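Local coordinates for protein 2'-deoxycytidine 5'-triphosphate deaminase (Agrobacterium tumefaciens, PDB 2R9Q) that probably catalyses the hydrolytic deamination of dCTP to dUTP, at residues L13-G16 against A17-L21; D32-V35 against D36-Q39; V156-R159 against G160-L163; L174-E177 against S178-L181; G295-D298 against P299-H303. One frame throughout, in Å; residues are numbered along the deposited sequence.

Contact 1 (L13-G16 against A17-L21); sequences LADG and AIRAL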
loop_
_atom_site.group_PDB
_atom_site.type_symbol
_atom_site.label_atom_id
_atom_site.label_comp_id
_atom_site.label_asym_id
_atom_site.label_seq_id
_atom_site.Cartn_x
_atom_site.Cartn_y
_atom_site.Cartn_z
ATOM N N LEU B 13 -30.350 12.246 27.855
ATOM C CA LEU B 13 -31.212 13.364 27.493
ATOM C C LEU B 13 -31.859 13.158 26.116
ATOM O O LEU B 13 -31.179 12.932 25.105
ATOM C CB LEU B 13 -30.449 14.713 27.538
ATOM C CG LEU B 13 -30.048 15.302 28.912
ATOM C CD1 LEU B 13 -28.968 14.486 29.634
ATOM C CD2 LEU B 13 -29.585 16.744 28.719
ATOM N N ALA B 14 -33.187 13.239 26.096
ATOM C CA ALA B 14 -33.940 13.229 24.853
ATOM C C ALA B 14 -33.801 14.592 24.147
ATOM O O ALA B 14 -33.298 15.545 24.724
ATOM C CB ALA B 14 -35.423 12.858 25.117
ATOM N N ASP B 15 -34.218 14.660 22.890
ATOM C CA ASP B 15 -34.225 15.922 22.131
ATOM C C ASP B 15 -34.872 17.165 22.817
ATOM O O ASP B 15 -34.440 18.302 22.580
ATOM C CB ASP B 15 -34.847 15.709 20.736
ATOM C CG ASP B 15 -36.104 14.874 20.757
ATOM O OD1 ASP B 15 -36.659 14.663 21.848
ATOM O OD2 ASP B 15 -36.532 14.422 19.676
ATOM N N GLY B 16 -35.900 16.954 23.643
ATOM C CA GLY B 16 -36.566 18.053 24.323
ATOM C C GLY B 16 -35.610 18.701 25.294
ATOM O O GLY B 16 -35.486 19.914 25.341
ATOM N N ALA B 17 -34.963 17.869 26.089
ATOM C CA ALA B 17 -33.892 18.270 26.975
ATOM C C ALA B 17 -32.703 18.895 26.241
ATOM O O ALA B 17 -32.149 19.882 26.703
ATOM C CB ALA B 17 -33.440 17.081 27.811
ATOM N N ILE B 18 -32.299 18.324 25.112
ATOM C CA ILE B 18 -31.180 18.886 24.347
ATOM C C ILE B 18 -31.568 20.296 23.905
ATOM O O ILE B 18 -30.783 21.225 24.006
ATOM C CB ILE B 18 -30.764 18.023 23.104
ATOM C CG1 ILE B 18 -30.204 16.662 23.525
ATOM C CG2 ILE B 18 -29.705 18.776 22.269
ATOM C CD1 ILE B 18 -30.114 15.642 22.399
ATOM N N ARG B 19 -32.793 20.437 23.417
ATOM C CA ARG B 19 -33.314 21.740 23.048
ATOM C C ARG B 19 -33.410 22.711 24.236
ATOM O O ARG B 19 -33.102 23.861 24.087
ATOM C CB ARG B 19 -34.660 21.587 22.343
ATOM C CG ARG B 19 -34.474 21.212 20.885
ATOM C CD ARG B 19 -35.736 21.245 20.135
ATOM N NE ARG B 19 -36.350 19.933 20.102
ATOM C CZ ARG B 19 -36.418 19.135 19.042
ATOM N NH1 ARG B 19 -35.906 19.469 17.868
ATOM N NH2 ARG B 19 -37.010 17.959 19.170
ATOM N N ALA B 20 -33.822 22.220 25.408
ATOM C CA ALA B 20 -33.862 23.017 26.646
ATOM C C ALA B 20 -32.469 23.505 27.039
ATOM O O ALA B 20 -32.325 24.642 27.454
ATOM C CB ALA B 20 -34.483 22.226 27.768
ATOM N N LEU B 21 -31.458 22.636 26.890
ATOM C CA LEU B 21 -30.046 22.980 27.079
ATOM C C LEU B 21 -29.582 24.110 26.174
ATOM O O LEU B 21 -28.759 24.924 26.585
ATOM C CB LEU B 21 -29.148 21.784 26.787
ATOM C CG LEU B 21 -28.956 20.670 27.795
ATOM C CD1 LEU B 21 -27.983 19.660 27.193
ATOM C CD2 LEU B 21 -28.454 21.226 29.121
#

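Contact 2 (D32-V35 against D36-Q39); sequences DLDV and DQVQ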
loop_
_atom_site.group_PDB
_atom_site.type_symbol
_atom_site.label_atom_id
_atom_site.label_comp_id
_atom_site.label_asym_id
_atom_site.label_seq_id
_atom_site.Cartn_x
_atom_site.Cartn_y
_atom_site.Cartn_z
ATOM N N ASP B 32 -28.275 29.297 14.624
ATOM C CA ASP B 32 -29.459 28.528 14.993
ATOM C C ASP B 32 -29.210 27.097 14.537
ATOM O O ASP B 32 -28.604 26.892 13.503
ATOM C CB ASP B 32 -30.726 29.100 14.336
ATOM N N LEU B 33 -29.678 26.126 15.310
ATOM C CA LEU B 33 -29.556 24.723 14.949
ATOM C C LEU B 33 -30.293 24.454 13.637
ATOM O O LEU B 33 -31.140 25.227 13.253
ATOM C CB LEU B 33 -30.049 23.817 16.087
ATOM C CG LEU B 33 -29.434 24.068 17.490
ATOM C CD1 LEU B 33 -29.993 23.110 18.555
ATOM C CD2 LEU B 33 -27.895 24.027 17.462
ATOM N N ASP B 34 -29.879 23.423 12.899
ATOM C CA ASP B 34 -30.657 22.903 11.767
ATOM C C ASP B 34 -31.983 22.362 12.327
ATOM O O ASP B 34 -32.020 21.866 13.447
ATOM C CB ASP B 34 -29.941 21.755 11.018
ATOM C CG ASP B 34 -28.574 22.139 10.437
ATOM O OD1 ASP B 34 -28.290 23.345 10.220
ATOM O OD2 ASP B 34 -27.776 21.189 10.188
ATOM N N VAL B 35 -33.059 22.449 11.552
ATOM C CA VAL B 35 -34.363 21.923 12.003
ATOM C C VAL B 35 -34.232 20.460 12.428
ATOM O O VAL B 35 -34.803 20.048 13.441
ATOM C CB VAL B 35 -35.507 22.101 10.935
ATOM C CG1 VAL B 35 -35.096 21.542 9.578
ATOM C CG2 VAL B 35 -36.835 21.477 11.447
ATOM N N ASP B 36 -33.411 19.711 11.689
ATOM C CA ASP B 36 -33.226 18.284 11.903
ATOM C C ASP B 36 -31.920 17.929 12.621
ATOM O O ASP B 36 -31.448 16.783 12.533
ATOM C CB ASP B 36 -33.310 17.576 10.556
ATOM C CG ASP B 36 -32.209 17.986 9.611
ATOM O OD1 ASP B 36 -31.678 19.107 9.720
ATOM O OD2 ASP B 36 -31.867 17.174 8.748
ATOM N N GLN B 37 -31.358 18.892 13.360
ATOM C CA GLN B 37 -30.041 18.705 13.982
ATOM C C GLN B 37 -30.097 17.887 15.259
ATOM O O GLN B 37 -29.148 17.146 15.561
ATOM C CB GLN B 37 -29.340 20.025 14.257
ATOM C CG GLN B 37 -27.845 19.896 14.261
ATOM C CD GLN B 37 -27.155 21.187 14.629
ATOM O OE1 GLN B 37 -27.542 22.248 14.173
ATOM N NE2 GLN B 37 -26.127 21.098 15.450
ATOM N N VAL B 38 -31.204 18.016 15.988
ATOM C CA VAL B 38 -31.415 17.289 17.237
ATOM C C VAL B 38 -32.123 15.973 16.917
ATOM O O VAL B 38 -33.217 15.952 16.340
ATOM C CB VAL B 38 -32.226 18.115 18.272
ATOM C CG1 VAL B 38 -32.332 17.364 19.605
ATOM C CG2 VAL B 38 -31.602 19.535 18.457
ATOM N N GLN B 39 -31.454 14.881 17.242
ATOM C CA GLN B 39 -31.983 13.564 17.038
ATOM C C GLN B 39 -32.698 13.207 18.337
ATOM O O GLN B 39 -32.570 13.935 19.335
ATOM C CB GLN B 39 -30.858 12.574 16.686
ATOM C CG GLN B 39 -29.944 12.997 15.528
ATOM C CD GLN B 39 -30.688 13.227 14.255
ATOM O OE1 GLN B 39 -31.725 12.618 14.009
ATOM N NE2 GLN B 39 -30.189 14.139 13.442
HETATM O O HOH W 1 -34.619 17.949 14.957
#

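Contact 3 (V156-R159 against G160-L163); sequences VVRR and GSRL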
loop_
_atom_site.group_PDB
_atom_site.type_symbol
_atom_site.label_atom_id
_atom_site.label_comp_id
_atom_site.label_asym_id
_atom_site.label_seq_id
_atom_site.Cartn_x
_atom_site.Cartn_y
_atom_site.Cartn_z
ATOM N N VAL B 156 -15.664 15.913 0.186
ATOM C CA VAL B 156 -15.822 17.370 0.295
ATOM C C VAL B 156 -16.718 17.737 1.485
ATOM O O VAL B 156 -17.799 17.171 1.667
ATOM C CB VAL B 156 -16.226 18.107 -1.071
ATOM C CG1 VAL B 156 -16.961 17.182 -2.002
ATOM C CG2 VAL B 156 -17.044 19.369 -0.807
ATOM N N VAL B 157 -16.215 18.677 2.281
ATOM C CA VAL B 157 -16.866 19.210 3.481
ATOM C C VAL B 157 -16.870 20.723 3.471
ATOM O O VAL B 157 -16.105 21.352 2.762
ATOM C CB VAL B 157 -16.220 18.692 4.825
ATOM C CG1 VAL B 157 -16.135 17.168 4.817
ATOM C CG2 VAL B 157 -14.859 19.378 5.134
ATOM N N ARG B 158 -17.736 21.302 4.279
ATOM C CA ARG B 158 -17.843 22.730 4.393
ATOM C C ARG B 158 -18.459 23.109 5.720
ATOM O O ARG B 158 -18.864 22.246 6.507
ATOM C CB ARG B 158 -18.705 23.286 3.259
ATOM C CG ARG B 158 -20.115 22.678 3.216
ATOM C CD ARG B 158 -20.891 23.205 2.077
ATOM N NE ARG B 158 -20.290 22.882 0.793
ATOM C CZ ARG B 158 -20.433 21.721 0.169
ATOM N NH1 ARG B 158 -21.136 20.750 0.712
ATOM N NH2 ARG B 158 -19.864 21.524 -1.014
ATOM N N ARG B 159 -18.553 24.421 5.941
ATOM C CA ARG B 159 -19.208 24.958 7.116
ATOM C C ARG B 159 -20.619 24.386 7.133
ATOM O O ARG B 159 -21.326 24.451 6.150
ATOM C CB ARG B 159 -19.197 26.473 7.115
ATOM C CG ARG B 159 -19.821 27.066 8.343
ATOM C CD ARG B 159 -19.984 28.567 8.260
ATOM N NE ARG B 159 -20.789 29.077 9.386
ATOM C CZ ARG B 159 -20.320 29.327 10.612
ATOM N NH1 ARG B 159 -19.036 29.137 10.913
ATOM N NH2 ARG B 159 -21.134 29.781 11.551
ATOM N N GLY B 160 -20.975 23.782 8.255
ATOM C CA GLY B 160 -22.243 23.107 8.413
ATOM C C GLY B 160 -22.276 21.597 8.291
ATOM O O GLY B 160 -23.226 20.992 8.721
ATOM N N SER B 161 -21.252 20.991 7.699
ATOM C CA SER B 161 -21.231 19.553 7.477
ATOM C C SER B 161 -21.366 18.825 8.803
ATOM O O SER B 161 -20.858 19.272 9.820
ATOM C CB SER B 161 -19.985 19.110 6.692
ATOM O OG SER B 161 -19.984 19.611 5.369
ATOM N N ARG B 162 -22.105 17.727 8.787
ATOM C CA ARG B 162 -22.407 16.979 9.996
ATOM C C ARG B 162 -21.839 15.593 9.844
ATOM O O ARG B 162 -22.322 14.838 9.054
ATOM C CB ARG B 162 -23.908 16.951 10.211
ATOM C CG ARG B 162 -24.434 18.278 10.692
ATOM C CD ARG B 162 -25.802 18.617 10.198
ATOM N NE ARG B 162 -26.743 17.588 10.595
ATOM C CZ ARG B 162 -28.069 17.665 10.523
ATOM N NH1 ARG B 162 -28.675 18.745 10.081
ATOM N NH2 ARG B 162 -28.803 16.636 10.921
ATOM N N LEU B 163 -20.769 15.286 10.568
ATOM C CA LEU B 163 -20.117 13.973 10.448
ATOM C C LEU B 163 -20.273 13.148 11.719
ATOM O O LEU B 163 -20.243 11.923 11.698
ATOM C CB LEU B 163 -18.666 14.129 10.040
ATOM C CG LEU B 163 -18.245 14.682 8.661
ATOM C CD1 LEU B 163 -18.454 16.186 8.555
ATOM C CD2 LEU B 163 -16.770 14.413 8.431
#

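Contact 4 (L174-E177 against S178-L181); sequences LLNE and SEVL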
loop_
_atom_site.group_PDB
_atom_site.type_symbol
_atom_site.label_atom_id
_atom_site.label_comp_id
_atom_site.label_asym_id
_atom_site.label_seq_id
_atom_site.Cartn_x
_atom_site.Cartn_y
_atom_site.Cartn_z
ATOM N N LEU B 174 -27.084 2.092 32.191
ATOM C CA LEU B 174 -27.033 0.882 31.391
ATOM C C LEU B 174 -27.893 -0.210 31.999
ATOM O O LEU B 174 -28.057 -0.300 33.213
ATOM C CB LEU B 174 -25.610 0.331 31.292
ATOM C CG LEU B 174 -24.524 0.948 30.397
ATOM C CD1 LEU B 174 -25.095 1.955 29.393
ATOM C CD2 LEU B 174 -23.392 1.528 31.249
ATOM N N LEU B 175 -28.408 -1.061 31.129
ATOM C CA LEU B 175 -29.133 -2.248 31.543
ATOM C C LEU B 175 -28.166 -3.408 31.729
ATOM O O LEU B 175 -27.233 -3.567 30.947
ATOM C CB LEU B 175 -30.192 -2.599 30.502
ATOM C CG LEU B 175 -31.443 -1.720 30.521
ATOM C CD1 LEU B 175 -31.094 -0.258 30.311
ATOM C CD2 LEU B 175 -32.419 -2.240 29.469
ATOM N N ASN B 176 -28.385 -4.205 32.777
ATOM C CA ASN B 176 -27.666 -5.474 32.965
ATOM C C ASN B 176 -28.423 -6.633 32.265
ATOM O O ASN B 176 -29.458 -6.398 31.621
ATOM C CB ASN B 176 -27.381 -5.752 34.460
ATOM C CG ASN B 176 -28.660 -5.959 35.316
ATOM O OD1 ASN B 176 -29.776 -5.569 34.952
ATOM N ND2 ASN B 176 -28.469 -6.565 36.482
ATOM N N GLU B 177 -27.899 -7.856 32.359
ATOM C CA GLU B 177 -28.516 -8.992 31.682
ATOM C C GLU B 177 -30.027 -9.094 31.896
ATOM O O GLU B 177 -30.787 -9.204 30.937
ATOM C CB GLU B 177 -27.855 -10.301 32.098
ATOM C CG GLU B 177 -26.715 -10.751 31.185
ATOM C CD GLU B 177 -26.770 -12.263 30.864
ATOM O OE1 GLU B 177 -27.828 -12.735 30.322
ATOM O OE2 GLU B 177 -25.748 -12.963 31.146
ATOM N N SER B 178 -30.451 -9.038 33.152
ATOM C CA SER B 178 -31.844 -9.291 33.538
ATOM C C SER B 178 -32.808 -8.263 32.986
ATOM O O SER B 178 -33.894 -8.605 32.518
ATOM C CB SER B 178 -31.974 -9.306 35.065
ATOM O OG SER B 178 -30.855 -9.951 35.637
ATOM N N GLU B 179 -32.403 -7.002 33.084
ATOM C CA GLU B 179 -33.167 -5.855 32.577
ATOM C C GLU B 179 -33.386 -5.992 31.059
ATOM O O GLU B 179 -34.498 -5.775 30.550
ATOM C CB GLU B 179 -32.389 -4.570 32.888
ATOM C CG GLU B 179 -33.177 -3.425 33.513
ATOM C CD GLU B 179 -32.316 -2.562 34.442
ATOM O OE1 GLU B 179 -31.332 -3.098 35.014
ATOM O OE2 GLU B 179 -32.622 -1.353 34.599
ATOM N N VAL B 180 -32.315 -6.358 30.356
ATOM C CA VAL B 180 -32.351 -6.577 28.906
ATOM C C VAL B 180 -33.282 -7.735 28.518
ATOM O O VAL B 180 -34.098 -7.604 27.598
ATOM C CB VAL B 180 -30.919 -6.815 28.331
ATOM C CG1 VAL B 180 -30.975 -7.235 26.867
ATOM C CG2 VAL B 180 -30.058 -5.563 28.491
ATOM N N LEU B 181 -33.153 -8.856 29.234
ATOM C CA LEU B 181 -33.982 -10.052 28.988
ATOM C C LEU B 181 -35.472 -9.818 29.285
ATOM O O LEU B 181 -36.324 -10.314 28.560
ATOM C CB LEU B 181 -33.420 -11.292 29.731
ATOM C CG LEU B 181 -32.176 -11.934 29.047
ATOM C CD1 LEU B 181 -31.281 -12.762 29.979
ATOM C CD2 LEU B 181 -32.557 -12.783 27.796
#

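Contact 5 (G295-D298 against P299-H303); sequences GFFD and PGFGH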
loop_
_atom_site.group_PDB
_atom_site.type_symbol
_atom_site.label_atom_id
_atom_site.label_comp_id
_atom_site.label_asym_id
_atom_site.label_seq_id
_atom_site.Cartn_x
_atom_site.Cartn_y
_atom_site.Cartn_z
ATOM N N GLY B 295 -21.855 3.063 16.387
ATOM C CA GLY B 295 -22.515 4.307 16.671
ATOM C C GLY B 295 -23.706 4.196 17.579
ATOM O O GLY B 295 -23.964 3.169 18.240
ATOM N N PHE B 296 -24.420 5.307 17.609
ATOM C CA PHE B 296 -25.623 5.434 18.412
ATOM C C PHE B 296 -26.836 4.909 17.634
ATOM O O PHE B 296 -26.928 5.086 16.454
ATOM C CB PHE B 296 -25.810 6.894 18.823
ATOM C CG PHE B 296 -24.761 7.402 19.763
ATOM C CD1 PHE B 296 -24.362 6.652 20.875
ATOM C CD2 PHE B 296 -24.179 8.650 19.564
ATOM C CE1 PHE B 296 -23.418 7.158 21.765
ATOM C CE2 PHE B 296 -23.229 9.145 20.433
ATOM C CZ PHE B 296 -22.844 8.397 21.533
ATOM N N PHE B 297 -27.704 4.194 18.339
ATOM C CA PHE B 297 -29.035 3.823 17.886
ATOM C C PHE B 297 -30.037 4.692 18.628
ATOM O O PHE B 297 -29.933 4.875 19.833
ATOM C CB PHE B 297 -29.294 2.347 18.188
ATOM C CG PHE B 297 -28.607 1.427 17.255
ATOM C CD1 PHE B 297 -29.326 0.653 16.378
ATOM C CD2 PHE B 297 -27.218 1.356 17.219
ATOM C CE1 PHE B 297 -28.663 -0.201 15.501
ATOM C CE2 PHE B 297 -26.575 0.532 16.350
ATOM C CZ PHE B 297 -27.291 -0.258 15.501
ATOM N N ASP B 298 -31.001 5.230 17.902
ATOM C CA ASP B 298 -32.029 6.083 18.506
ATOM C C ASP B 298 -33.219 5.287 19.016
ATOM O O ASP B 298 -33.552 4.260 18.448
ATOM C CB ASP B 298 -32.554 7.124 17.502
ATOM C CG ASP B 298 -31.640 8.339 17.352
ATOM O OD1 ASP B 298 -31.201 8.932 18.396
ATOM O OD2 ASP B 298 -31.398 8.697 16.167
ATOM N N PRO B 299 -33.880 5.796 20.068
ATOM C CA PRO B 299 -35.199 5.297 20.454
ATOM C C PRO B 299 -36.094 5.219 19.250
ATOM O O PRO B 299 -36.131 6.159 18.467
ATOM C CB PRO B 299 -35.723 6.362 21.430
ATOM C CG PRO B 299 -34.557 7.091 21.903
ATOM C CD PRO B 299 -33.422 6.874 20.961
ATOM N N GLY B 300 -36.780 4.102 19.096
ATOM C CA GLY B 300 -37.648 3.886 17.930
ATOM C C GLY B 300 -36.991 3.172 16.752
ATOM O O GLY B 300 -37.664 2.889 15.762
ATOM N N PHE B 301 -35.684 2.884 16.831
ATOM C CA PHE B 301 -35.022 2.138 15.755
ATOM C C PHE B 301 -35.714 0.782 15.621
ATOM O O PHE B 301 -36.021 0.126 16.631
ATOM C CB PHE B 301 -33.504 1.940 16.000
ATOM C CG PHE B 301 -32.819 1.091 14.944
ATOM C CD1 PHE B 301 -32.256 1.671 13.821
ATOM C CD2 PHE B 301 -32.771 -0.290 15.060
ATOM C CE1 PHE B 301 -31.631 0.887 12.844
ATOM C CE2 PHE B 301 -32.154 -1.066 14.096
ATOM C CZ PHE B 301 -31.578 -0.482 12.993
ATOM N N GLY B 302 -35.941 0.378 14.372
ATOM C CA GLY B 302 -36.630 -0.862 14.055
ATOM C C GLY B 302 -38.013 -0.978 14.672
ATOM O O GLY B 302 -38.441 -2.068 15.009
ATOM N N HIS B 303 -38.693 0.154 14.843
ATOM C CA HIS B 303 -40.058 0.220 15.406
ATOM C C HIS B 303 -40.969 -0.813 14.723
ATOM O O HIS B 303 -40.883 -1.017 13.506
ATOM C CB HIS B 303 -40.648 1.636 15.225
ATOM C CG HIS B 303 -40.405 2.216 13.848
ATOM N ND1 HIS B 303 -41.307 2.085 12.809
ATOM C CD2 HIS B 303 -39.333 2.875 13.330
ATOM C CE1 HIS B 303 -40.811 2.657 11.720
ATOM N NE2 HIS B 303 -39.613 3.140 12.010
#

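Contact 1 (L13-G16 against A17-L21)
Three backbone bonds across 13-16 and 17-21 form the first turn of helix 15-23: Ile18 N to Ala14 O (3.0 Å), Arg19 N to Asp15 O (2.8 Å) and Ala20 N to Gly16 O (2.8 Å). Ala14 occupies the N-cap position, so the cap offers a backbone carbonyl and no polar side chain. One turn apart, the side chains of Asp15 and Arg19 run alongside each other in the same direction, their carboxylate and guanidinium planes 31° apart. The salt bridge between Asp15 OD2 and Arg19 NH2 is long, 3.6 Å, and NH2 also lies 3.5 Å from Asp15 CB. Stronger partners come from the 345-346 region of the same chain: Asp15 accepts the backbone N-H groups of Glu345 and Gly346, while Arg19 NE forms a salt bridge with Glu345. Asp15 and Arg19 thus tie the helix start in the N-terminal domain to a C-terminal loop. On the buried side, Leu13 folds back over the turn. Its CG lies beside its own backbone N (chi1 -71°), which directs the side chain at Ala17 and Leu21. Phe168 and Met106 of the neighbouring sheet add to this apolar packing. Leu13 and Leu21 cross at about a right angle, and Leu13 CD2 meets Leu21 CD1 at 3.7 Å, with Ala17 CB 4.0 Å from that same CD2.

Contact 2 (D32-V35 against D36-Q39)
A type I beta turn from Asp34 to Gln37 leads the chain into the short strand 38-39, and the side chain of Gln37 reaches back to brace it. The turn is closed by Gln37 N donating to Asp34 O at 3.0 Å, the donor standing well above the carbonyl plane. A second bond runs the other way: Asp34 N donates to Gln37 OE1 at 2.9 Å, in the plane of the amide carbonyl and on a lone pair, with an N-H...O angle of 160°. Gln37 can reach it because CG is anti to its backbone N (chi1 -153°) and the chain stays extended beyond. Asp34 and Gln37 therefore grip each other through two reciprocal bonds, while Gln37 NE2 donates to Asp44 O on strand 42-46 and fixes the other end of the amide. Leu33 crosses Gln37 at about a right angle, its CB 3.5 Å from Gln37 OE1, and its CD1 reaches Val38 CG2 at 3.9 Å. The carboxylates of Asp34 and Asp36 come close, OD2 of Asp34 4.4 Å from OD1 of Asp36, but both form salt bridges with Arg162 NH1, which probably offsets their repulsion. A water donates to both Val35 O (2.6 Å) and Val38 O (2.8 Å), linking the turn to the strand. The arrangement is that of a type I turn whose closing backbone bond is supplemented by one from the first residue's N-H to the fourth's side-chain oxygen, here at the entry to an antiparallel sheet.

Contact 3 (V156-R159 against G160-L163)
Two hydrogen bonds link Arg158 and Ser161, the end residues of a tight turn between strands 155-157 and 162-170. Ser161 N donates to Arg158 O at 2.9 Å, with an N-H...O angle of 166°. In return Arg158 N donates to Ser161 OG at 3.0 Å. The hydroxyl oxygen accepts this bond from beside its own backbone N (chi1 -66°), turned back toward the incoming strand. Ser161 OG is also hydrogen-bonded to Asp231 OD1, so this buried hydroxyl has partners on both the turn and a neighbouring loop.

The van der Waals contacts are gathered around the same hydroxyl. Arg158 CG lies 3.7 Å from Ser161 OG, and Val157 CB comes to 3.9 Å of it from the preceding strand residue.

The charged ends turn to partners beyond the two segments. Arg158 NH1 forms salt bridges with Asp229 and Asp231, so that Asp231 serves both ends of the turn, binding the arginine through OD2 and the serine through OD1. Arg159 NH1 forms a salt bridge with Glu30 and a hydrogen bond with Ser49.

The backbone angles of the two middle residues set the kind of bend. Arg159 is extended, and Gly160 follows with a positive phi of 100°, a conformation that glycine adopts readily. This extended residue followed by one of positive phi, with glycine usual at the third position, makes the connection between the two beta-strands a type II beta turn.

Contact 4 (L174-E177 against S178-L181)
Leu175 carries CG beside its backbone N (chi1 -76°), which places its side chain against the first turn of helix 177-186. Val180 puts CG2 in the matching position beside its own N, and that methyl meets Leu175 CB at 3.6 Å. Leu175 also crosses Glu179 at about a right angle, its CB 3.8 Å from Glu179 CB, so the aliphatic root of the glutamate adds to the apolar patch. A bend at chi2 takes the Glu179 carboxylate back past Leu175, and OE2 is hydrogen-bonded to His339 NE2 on strand 331-339. Asn176 is the N-cap residue. Its carbonyl receives Val180 N at 3.1 Å with an N-H...O angle of 167°, and Glu177 O receives Leu181 N at 2.9 Å, both donors nearly along the C=O axis. Glu177 and Leu181, one turn apart, lie side by side and point the same way, with Glu177 OE1 3.5 Å from Leu181 CD1. Glu177 stands in the first turn and Glu179 close behind it; acidic groups near a helix N-terminus would probably interact favourably with the helix dipole, while Leu175 and Val180 pack together on the apolar side.

Contact 5 (G295-D298 against P299-H303)
The ring of Phe297 points its edge at the face of Phe301 in a T-shaped (edge-to-face) pair, the planes 75° apart and the centroids 4.9 Å apart. Phe297 CD1 sits over the centre of the Phe301 ring, 3.8 Å from Phe301 CG, and the adjoining CE1 comes to 3.9 Å of Phe301 CZ, so one side of the Phe297 ring lies along the other ring. Phe301 presents its face because CG is anti to its backbone N (chi1 176°), which swings the ring back toward the strand that the chain has just left. The backbone between the two rings is a type II beta turn from Asp298 to Phe301, closed by Phe301 N donating to Asp298 O at 3.0 Å. Gly300, at its third position, adopts a positive phi of 93°, and a second type II turn, from Gly300 to His303, follows directly with a weak bond from His303 N to Gly300 O. These turns lead out of strand 296-297, an outermost strand, within this chain, of a four-stranded antiparallel sheet in the C-terminal domain, where Phe297 also packs on Ala277 and Met279 of the adjacent strand. The Asp298 side chain crosses Pro299 obliquely. Asp298 OD1 accepts a hydrogen bond from Ala41 N of the N-terminal domain, while Pro299 packs on Ala41, Met340 and Pro344.

Overall arrangement
The five contacts follow one another along the chain without nesting or crossing, contacts 1 and 4 opening helices and contacts 2, 3 and 5 closing beta turns. Contact 1 starts helix 15-23, and contact 2 leads into strand 38-39; they touch where Val38 CG1 packs on Asp15 and Ile18. Contact 3 closes the turn into strand 162-170 and is tied to contact 2 through Arg162. Contact 4 begins helix 177-186, its centre about 37 Å from that of contact 3 and on the opposite side of the chain's centre. Contact 5, leaving strand 296-297, returns to the N-terminal domain: Asp298 touches Gln39 of contact 2, one of the points where the two domains meet.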